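Local coordinates for protein trehalose-6-phosphate phosphatase (Neosartorya fumigata, PDB 5DXL) that belongs to the trehalose-phosphatase family of the HAD clan and combines a Rossmann-like core domain with a smaller alpha/beta cap, at residues K13-A18 / S267-S272; E118-F123 / S130-K135. All blocks are in the same frame, centred on the assembly; numbering follows the deposited sequence.

In the fold
The two contacts sit on opposite sides of the chain's centre, about 51 Å apart between centres and about 33 Å between nearest atoms, and they share no helix or strand. Contact 1 joins parts near the two ends of the chain: helix 8-17 meets helix 259-270 beside the eight-stranded mixed sheet of the Rossmann-like core. Contact 2 lies between these two helices in sequence and is a local one, helix 112-125 packing on strand 131-134 of the separate four-stranded antiparallel sheet. This order is consistent with a HAD cap domain inserted into the core, with core elements before and after it packing against each other at contact 1.

Contact 1 (K13-A18 / S267-S272); sequences KQYRKA and SMLNNS
Leu269 lies over one face of the Tyr15 ring, and Ser272 closes on its edge. The CB of Leu269 sits 4.1 Å from the centroid of the Tyr15 ring and only 12° off the ring normal, a CH-pi contact close to the ring centre. Farther back, CD2 of Leu269 reaches the root of the same ring, 3.8 Å from Tyr15 CG. The tyrosine extends this far across because its CG is trans to the main-chain nitrogen (chi1 -178°), which carries the ring away from helix 8-17 and over to residues 267-272.

Ser272 approaches near the plane of the ring, with OG 3.5 Å from Tyr15 CE2. That hydroxyl donates to Leu269 O at an OG to O distance of 2.7 Å, in the carbonyl plane and with a C=O...OG angle of 147°. Leu269 O also accepts from Ser272 N at 3.1 Å, so two bonds grip this carbonyl where helix 259-270 gives out. Tyr15 CE2 also comes within 3.6 Å of Leu269 O, the oxygen that takes both hydrogen bonds. The extended Arg16 chain passes Ser272, its NE 4.0 Å from Ser272 CB, and its NH2 makes a long, weak ion pair with Glu277.

Tyr15 OH is hydrogen-bonded to Asn60 ND2, while its ring has a cation-pi contact with Arg21 and an edge-to-face one with Phe211. Leu54 of helix 45-56 also touches Tyr15, and both Tyr15 and Leu269 rest on Phe23 of strand 21-25, so the two helices pack together against the central sheet of the Rossmann-like core.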
ATOM      1  N   LYS A  13      -8.314  15.268  18.344  1.00 18.15           N
ATOM      2  CA  LYS A  13      -9.298  14.903  19.357  1.00 19.87           C
ATOM      3  C   LYS A  13      -9.542  13.391  19.393  1.00 20.48           C
ATOM      4  O   LYS A  13      -9.563  12.783  20.468  1.00 21.55           O
ATOM      5  CB  LYS A  13     -10.613  15.647  19.115  1.00 23.52           C
ATOM      6  CG  LYS A  13     -11.650  15.436  20.209  1.00 25.46           C
ATOM      7  CD  LYS A  13     -12.974  16.115  19.865  1.00 30.72           C
ATOM      8  CE  LYS A  13     -13.992  15.899  20.974  1.00 38.49           C
ATOM      9  NZ  LYS A  13     -15.353  16.348  20.585  1.00 41.17           N
ATOM     10  N   GLN A  14      -9.705  12.768  18.231  1.00 15.74           N
ATOM     11  CA  GLN A  14      -9.950  11.333  18.222  1.00 15.29           C
ATOM     12  C   GLN A  14      -8.679  10.554  18.584  1.00 16.40           C
ATOM     13  O   GLN A  14      -8.754   9.505  19.211  1.00 17.06           O
ATOM     14  CB  GLN A  14     -10.501  10.881  16.867  1.00 16.81           C
ATOM     15  CG  GLN A  14     -10.997   9.446  16.845  1.00 16.50           C
ATOM     16  CD  GLN A  14     -12.066   9.162  17.910  1.00 21.89           C
ATOM     17  OE1 GLN A  14     -12.788  10.065  18.345  1.00 25.45           O
ATOM     18  NE2 GLN A  14     -12.166   7.903  18.324  1.00 18.94           N
ATOM     19  N   TYR A  15      -7.517  11.077  18.199  1.00 14.13           N
ATOM     20  CA  TYR A  15      -6.231  10.470  18.571  1.00 12.77           C
ATOM     21  C   TYR A  15      -6.099  10.370  20.086  1.00 18.02           C
ATOM     22  O   TYR A  15      -5.753   9.315  20.624  1.00 15.55           O
ATOM     23  CB  TYR A  15      -5.067  11.284  18.000  1.00 14.73           C
ATOM     24  CG  TYR A  15      -3.680  10.721  18.281  1.00 14.05           C
ATOM     25  CD1 TYR A  15      -3.200   9.615  17.594  1.00 12.04           C
ATOM     26  CD2 TYR A  15      -2.844  11.324  19.206  1.00 17.06           C
ATOM     27  CE1 TYR A  15      -1.923   9.114  17.833  1.00 13.78           C
ATOM     28  CE2 TYR A  15      -1.569  10.827  19.454  1.00 17.31           C
ATOM     29  CZ  TYR A  15      -1.118   9.722  18.759  1.00 17.69           C
ATOM     30  OH  TYR A  15       0.149   9.231  19.015  1.00 22.04           O
ATOM     31  N   ARG A  16      -6.382  11.475  20.764  1.00 17.39           N
ATOM     32  CA  ARG A  16      -6.293  11.511  22.233  1.00 18.99           C
ATOM     33  C   ARG A  16      -7.277  10.559  22.906  1.00 22.23           C
ATOM     34  O   ARG A  16      -6.975   9.950  23.931  1.00 23.63           O
ATOM     35  CB  ARG A  16      -6.532  12.926  22.739  1.00 18.92           C
ATOM     36  CG  ARG A  16      -5.380  13.863  22.511  1.00 20.21           C
ATOM     37  CD  ARG A  16      -5.688  15.228  23.126  1.00 28.50           C
ATOM     38  NE  ARG A  16      -4.531  16.110  23.077  1.00 32.38           N
ATOM     39  CZ  ARG A  16      -4.584  17.403  22.786  1.00 35.79           C
ATOM     40  NH1 ARG A  16      -5.749  17.984  22.520  1.00 36.48           N
ATOM     41  NH2 ARG A  16      -3.465  18.116  22.758  1.00 36.29           N
ATOM     42  N   LYS A  17      -8.460  10.438  22.325  1.00 21.44           N
ATOM     43  CA  LYS A  17      -9.531   9.625  22.883  1.00 25.56           C
ATOM     44  C   LYS A  17      -9.261   8.127  22.708  1.00 28.28           C
ATOM     45  O   LYS A  17      -9.620   7.304  23.553  1.00 25.24           O
ATOM     46  CB  LYS A  17     -10.851  10.019  22.218  1.00 29.71           C
ATOM     47  CG  LYS A  17     -12.109   9.428  22.813  1.00 35.51           C
ATOM     48  CD  LYS A  17     -13.325  10.058  22.138  1.00 38.12           C
ATOM     49  CE  LYS A  17     -14.625   9.451  22.627  1.00 46.32           C
ATOM     50  NZ  LYS A  17     -14.820   9.671  24.085  1.00 59.48           N
ATOM     51  N   ALA A  18      -8.608   7.779  21.607  1.00 22.40           N
ATOM     52  CA  ALA A  18      -8.421   6.386  21.238  1.00 20.20           C
ATOM     53  C   ALA A  18      -7.394   5.665  22.096  1.00 18.17           C
ATOM     54  O   ALA A  18      -6.300   6.171  22.328  1.00 21.25           O
ATOM     55  CB  ALA A  18      -8.016   6.292  19.765  1.00 17.43           C
ATOM     56  N   SER A 267       3.707  15.112  13.310  1.00 10.90           N
ATOM     57  CA  SER A 267       4.384  15.851  14.390  1.00 11.72           C
ATOM     58  C   SER A 267       3.392  16.414  15.401  1.00 13.93           C
ATOM     59  O   SER A 267       3.637  16.351  16.612  1.00 15.18           O
ATOM     60  CB  SER A 267       5.237  16.979  13.813  1.00 16.45           C
ATOM     61  OG  SER A 267       6.282  16.448  13.023  1.00 24.60           O
HETATM   62  N   MSE A 268       2.274  16.948  14.915  1.00 13.23           N
HETATM   63  CA  MSE A 268       1.232  17.454  15.804  1.00 15.16           C
HETATM   64  C   MSE A 268       0.751  16.342  16.726  1.00 16.49           C
HETATM   65  O   MSE A 268       0.585  16.557  17.929  1.00 14.38           O
HETATM   66  CB  MSE A 268       0.046  18.027  15.013  1.00 14.72           C
HETATM   67  CG  MSE A 268      -1.200  18.328  15.890  1.00 13.32           C
HETATM   68 SE   MSE A 268      -2.686  18.830  14.738  1.00 29.49          SE
HETATM   69  CE  MSE A 268      -3.045  17.010  14.090  1.00 16.74           C
ATOM     70  N   LEU A 269       0.534  15.146  16.176  1.00 10.53           N
ATOM     71  CA  LEU A 269       0.084  14.035  17.010  1.00 11.85           C
ATOM     72  C   LEU A 269       1.158  13.667  18.034  1.00 14.04           C
ATOM     73  O   LEU A 269       0.856  13.442  19.220  1.00 14.56           O
ATOM     74  CB  LEU A 269      -0.275  12.814  16.154  1.00 10.98           C
ATOM     75  CG  LEU A 269      -1.416  13.022  15.159  1.00 11.99           C
ATOM     76  CD1 LEU A 269      -1.649  11.718  14.407  1.00 11.49           C
ATOM     77  CD2 LEU A 269      -2.698  13.475  15.858  1.00 13.42           C
ATOM     78  N   ASN A 270       2.410  13.633  17.589  1.00 11.64           N
ATOM     79  CA  ASN A 270       3.533  13.327  18.478  1.00 11.74           C
ATOM     80  C   ASN A 270       3.643  14.321  19.620  1.00 15.57           C
ATOM     81  O   ASN A 270       3.985  13.945  20.742  1.00 16.84           O
ATOM     82  CB  ASN A 270       4.856  13.316  17.714  1.00 12.53           C
ATOM     83  CG  ASN A 270       5.025  12.085  16.826  1.00 13.25           C
ATOM     84  OD1 ASN A 270       4.377  11.065  17.024  1.00 12.57           O
ATOM     85  ND2 ASN A 270       5.928  12.182  15.855  1.00 11.36           N
ATOM     86  N   ASN A 271       3.362  15.587  19.336  1.00 14.41           N
ATOM     87  CA  ASN A 271       3.512  16.639  20.342  1.00 14.58           C
ATOM     88  C   ASN A 271       2.423  16.623  21.400  1.00 18.50           C
ATOM     89  O   ASN A 271       2.459  17.429  22.338  1.00 19.10           O
ATOM     90  CB  ASN A 271       3.558  18.005  19.664  1.00 15.69           C
ATOM     91  CG  ASN A 271       4.843  18.221  18.896  1.00 21.69           C
ATOM     92  OD1 ASN A 271       5.848  17.558  19.154  1.00 25.19           O
ATOM     93  ND2 ASN A 271       4.820  19.154  17.945  1.00 26.89           N
ATOM     94  N   SER A 272       1.459  15.716  21.257  1.00 16.58           N
ATOM     95  CA  SER A 272       0.431  15.547  22.277  1.00 20.45           C
ATOM     96  C   SER A 272       0.862  14.510  23.313  1.00 18.84           C
ATOM     97  O   SER A 272       0.088  14.166  24.211  1.00 20.31           O
ATOM     98  CB  SER A 272      -0.908  15.142  21.652  1.00 18.46           C
ATOM     99  OG  SER A 272      -0.879  13.803  21.194  1.00 18.36           O
TER

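Contact 2 (E118-F123 / S130-K135); sequences EVFQHF and SFIERK
Ile132 pushes its CD1 methyl against the turn of helix that carries Phe120 and Gln121. The apolar part of the contact is the meeting of this methyl with the CB of Phe120, 3.6 Å from Ile132 CD1, backed by Ile132 CG1 at 3.9 Å from the same CB. The CG2 branch of Ile132 lies oblique to the Phe120 ring.

Polar atoms also border the methyl without bonding to it: Gln121 N is 3.6 Å from Ile132 CD1, and Gln121 OE1 is 3.7 Å from it. The glutamine starts out away from the strand, but the bend at chi2 (63°) brings its amide end back, and the Gln121 and Ile132 side chains cross at about a right angle. Gln121 NE2 is hydrogen-bonded one helical turn on, to Glu125 OE2.

No hydrogen bond joins the two segments. Ser130 OG comes to 4.1 Å from Phe123 O, and each finds its partner in Thr127 of the connecting turn: the serine hydroxyl with Thr127 O, the carbonyl with Thr127 OG1.

Strand 131-134 is an outer strand of the four-stranded antiparallel sheet, pairing with strand 139-142, and helix 112-125 packs on one face of this sheet, consistent with the alpha/beta cap of a HAD protein. Ile132 also touches Met117 and Thr124 of that helix. The Phe120 ring also meets Trp141 of strand 139-142, planes at about 25°, and touches Leu162 of helix 148-164, which packs alongside helix 112-125.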
ATOM      1  N   GLU A 118       2.998 -20.856 -19.944  1.00 15.70           N
ATOM      2  CA  GLU A 118       2.643 -21.692 -21.082  1.00 20.19           C
ATOM      3  C   GLU A 118       1.693 -20.937 -22.016  1.00 20.29           C
ATOM      4  O   GLU A 118       1.888 -20.919 -23.240  1.00 17.76           O
ATOM      5  CB  GLU A 118       2.019 -23.002 -20.591  1.00 21.86           C
ATOM      6  CG  GLU A 118       1.908 -24.078 -21.645  1.00 34.72           C
ATOM      7  CD  GLU A 118       1.549 -25.425 -21.047  1.00 44.62           C
ATOM      8  OE1 GLU A 118       1.706 -25.593 -19.815  1.00 39.48           O
ATOM      9  OE2 GLU A 118       1.109 -26.311 -21.809  1.00 49.51           O
ATOM     10  N   VAL A 119       0.684 -20.302 -21.430  1.00 16.59           N
ATOM     11  CA  VAL A 119      -0.287 -19.518 -22.182  1.00 17.27           C
ATOM     12  C   VAL A 119       0.362 -18.294 -22.831  1.00 20.53           C
ATOM     13  O   VAL A 119       0.181 -18.036 -24.022  1.00 16.04           O
ATOM     14  CB  VAL A 119      -1.449 -19.066 -21.287  1.00 17.78           C
ATOM     15  CG1 VAL A 119      -2.311 -18.016 -21.987  1.00 16.93           C
ATOM     16  CG2 VAL A 119      -2.287 -20.262 -20.855  1.00 19.70           C
ATOM     17  N   PHE A 120       1.119 -17.529 -22.051  1.00 14.64           N
ATOM     18  CA  PHE A 120       1.805 -16.376 -22.621  1.00 12.59           C
ATOM     19  C   PHE A 120       2.785 -16.779 -23.736  1.00 17.00           C
ATOM     20  O   PHE A 120       2.909 -16.074 -24.739  1.00 15.87           O
ATOM     21  CB  PHE A 120       2.558 -15.592 -21.525  1.00 11.59           C
ATOM     22  CG  PHE A 120       1.696 -14.647 -20.711  1.00 11.48           C
ATOM     23  CD1 PHE A 120       0.373 -14.395 -21.027  1.00 12.35           C
ATOM     24  CD2 PHE A 120       2.247 -13.991 -19.610  1.00 10.66           C
ATOM     25  CE1 PHE A 120      -0.390 -13.511 -20.258  1.00 11.94           C
ATOM     26  CE2 PHE A 120       1.498 -13.102 -18.844  1.00 10.21           C
ATOM     27  CZ  PHE A 120       0.181 -12.864 -19.163  1.00 11.68           C
ATOM     28  N   GLN A 121       3.481 -17.904 -23.579  1.00 18.73           N
ATOM     29  CA  GLN A 121       4.453 -18.314 -24.591  1.00 17.82           C
ATOM     30  C   GLN A 121       3.742 -18.646 -25.894  1.00 17.54           C
ATOM     31  O   GLN A 121       4.233 -18.350 -26.986  1.00 19.20           O
ATOM     32  CB  GLN A 121       5.266 -19.522 -24.121  1.00 22.32           C
ATOM     33  CG  GLN A 121       6.281 -20.005 -25.146  1.00 29.10           C
ATOM     34  CD  GLN A 121       7.349 -18.963 -25.456  1.00 36.39           C
ATOM     35  OE1 GLN A 121       7.703 -18.146 -24.604  1.00 31.75           O
ATOM     36  NE2 GLN A 121       7.868 -18.992 -26.682  1.00 38.61           N
ATOM     37  N   HIS A 122       2.570 -19.244 -25.751  1.00 16.22           N
ATOM     38  CA  HIS A 122       1.746 -19.619 -26.890  1.00 18.28           C
ATOM     39  C   HIS A 122       1.346 -18.393 -27.687  1.00 21.18           C
ATOM     40  O   HIS A 122       1.525 -18.353 -28.911  1.00 17.68           O
ATOM     41  CB  HIS A 122       0.510 -20.360 -26.411  1.00 18.07           C
ATOM     42  CG  HIS A 122      -0.336 -20.897 -27.517  1.00 19.75           C
ATOM     43  ND1 HIS A 122      -1.468 -20.252 -27.968  1.00 24.95           N
ATOM     44  CD2 HIS A 122      -0.223 -22.026 -28.251  1.00 19.89           C
ATOM     45  CE1 HIS A 122      -2.010 -20.962 -28.941  1.00 17.18           C
ATOM     46  NE2 HIS A 122      -1.276 -22.044 -29.131  1.00 26.41           N
ATOM     47  N   PHE A 123       0.813 -17.392 -26.988  1.00 16.87           N
ATOM     48  CA  PHE A 123       0.387 -16.158 -27.635  1.00 15.17           C
ATOM     49  C   PHE A 123       1.572 -15.354 -28.143  1.00 16.89           C
ATOM     50  O   PHE A 123       1.454 -14.646 -29.145  1.00 14.76           O
ATOM     51  CB  PHE A 123      -0.464 -15.307 -26.690  1.00 15.30           C
ATOM     52  CG  PHE A 123      -1.904 -15.707 -26.659  1.00 13.57           C
ATOM     53  CD1 PHE A 123      -2.816 -15.128 -27.534  1.00 15.02           C
ATOM     54  CD2 PHE A 123      -2.350 -16.683 -25.783  1.00 16.04           C
ATOM     55  CE1 PHE A 123      -4.155 -15.498 -27.518  1.00 16.89           C
ATOM     56  CE2 PHE A 123      -3.685 -17.064 -25.759  1.00 17.07           C
ATOM     57  CZ  PHE A 123      -4.592 -16.473 -26.640  1.00 17.54           C
ATOM     58  N   SER A 130       5.510  -9.281 -29.718  1.00 13.69           N
ATOM     59  CA  SER A 130       5.180  -9.408 -28.296  1.00 12.73           C
ATOM     60  C   SER A 130       6.296 -10.113 -27.554  1.00 15.02           C
ATOM     61  O   SER A 130       7.118 -10.785 -28.165  1.00 14.03           O
ATOM     62  CB  SER A 130       3.862 -10.170 -28.092  1.00 13.48           C
ATOM     63  OG  SER A 130       3.994 -11.548 -28.426  1.00 13.21           O
ATOM     64  N   PHE A 131       6.318  -9.958 -26.230  1.00 14.03           N
ATOM     65  CA  PHE A 131       7.287 -10.667 -25.400  1.00 14.15           C
ATOM     66  C   PHE A 131       6.807 -10.781 -23.966  1.00 13.23           C
ATOM     67  O   PHE A 131       5.883 -10.086 -23.547  1.00 11.89           O
ATOM     68  CB  PHE A 131       8.663  -9.980 -25.439  1.00 15.22           C
ATOM     69  CG  PHE A 131       8.699  -8.626 -24.787  1.00 13.85           C
ATOM     70  CD1 PHE A 131       8.371  -7.490 -25.507  1.00 15.34           C
ATOM     71  CD2 PHE A 131       9.086  -8.487 -23.460  1.00 16.11           C
ATOM     72  CE1 PHE A 131       8.408  -6.240 -24.922  1.00 18.78           C
ATOM     73  CE2 PHE A 131       9.122  -7.229 -22.866  1.00 19.18           C
ATOM     74  CZ  PHE A 131       8.783  -6.109 -23.607  1.00 16.55           C
ATOM     75  N   ILE A 132       7.471 -11.649 -23.211  1.00 12.93           N
ATOM     76  CA  ILE A 132       7.089 -11.912 -21.835  1.00 14.27           C
ATOM     77  C   ILE A 132       8.091 -11.293 -20.886  1.00 15.52           C
ATOM     78  O   ILE A 132       9.299 -11.458 -21.071  1.00 15.44           O
ATOM     79  CB  ILE A 132       7.012 -13.414 -21.545  1.00 13.77           C
ATOM     80  CG1 ILE A 132       5.989 -14.081 -22.470  1.00 16.29           C
ATOM     81  CG2 ILE A 132       6.679 -13.655 -20.067  1.00 16.40           C
ATOM     82  CD1 ILE A 132       6.079 -15.598 -22.482  1.00 17.03           C
ATOM     83  N   GLU A 133       7.577 -10.558 -19.906  1.00 12.37           N
ATOM     84  CA  GLU A 133       8.373 -10.057 -18.792  1.00 11.83           C
ATOM     85  C   GLU A 133       8.066 -10.887 -17.562  1.00 14.26           C
ATOM     86  O   GLU A 133       6.921 -10.982 -17.122  1.00 13.60           O
ATOM     87  CB  GLU A 133       8.080  -8.579 -18.526  1.00 10.35           C
ATOM     88  CG  GLU A 133       8.707  -8.071 -17.213  1.00 16.06           C
ATOM     89  CD  GLU A 133       8.325  -6.636 -16.886  1.00 19.89           C
ATOM     90  OE1 GLU A 133       7.362  -6.107 -17.490  1.00 19.57           O
ATOM     91  OE2 GLU A 133       8.991  -6.026 -16.013  1.00 22.70           O
ATOM     92  N   ARG A 134       9.095 -11.511 -17.003  1.00 18.70           N
ATOM     93  CA  ARG A 134       8.895 -12.311 -15.808  1.00 20.69           C
ATOM     94  C   ARG A 134       9.523 -11.618 -14.602  1.00 24.54           C
ATOM     95  O   ARG A 134      10.715 -11.304 -14.604  1.00 25.32           O
ATOM     96  CB  ARG A 134       9.477 -13.712 -16.011  1.00 26.09           C
ATOM     97  CG  ARG A 134       9.345 -14.622 -14.801  1.00 32.66           C
ATOM     98  CD  ARG A 134       9.300 -16.088 -15.221  1.00 28.90           C
ATOM     99  NE  ARG A 134       8.683 -16.929 -14.195  1.00 33.85           N
ATOM    100  CZ  ARG A 134       8.491 -18.238 -14.320  1.00 33.52           C
ATOM    101  NH1 ARG A 134       8.874 -18.859 -15.428  1.00 33.92           N
ATOM    102  NH2 ARG A 134       7.918 -18.926 -13.336  1.00 30.50           N
ATOM    103  N   LYS A 135       8.709 -11.336 -13.592  1.00 17.72           N
ATOM    104  CA  LYS A 135       9.246 -10.897 -12.302  1.00 22.24           C
ATOM    105  C   LYS A 135       8.998 -11.976 -11.254  1.00 26.37           C
ATOM    106  O   LYS A 135       8.419 -13.026 -11.570  1.00 26.37           O
ATOM    107  CB  LYS A 135       8.623  -9.571 -11.878  1.00 24.03           C
ATOM    108  CG  LYS A 135       9.056  -8.392 -12.726  1.00 30.20           C
ATOM    109  CD  LYS A 135       9.062  -7.116 -11.905  1.00 41.06           C
ATOM    110  CE  LYS A 135       9.670  -5.960 -12.678  1.00 44.35           C
ATOM    111  NZ  LYS A 135       9.806  -4.743 -11.828  1.00 50.45           N
TER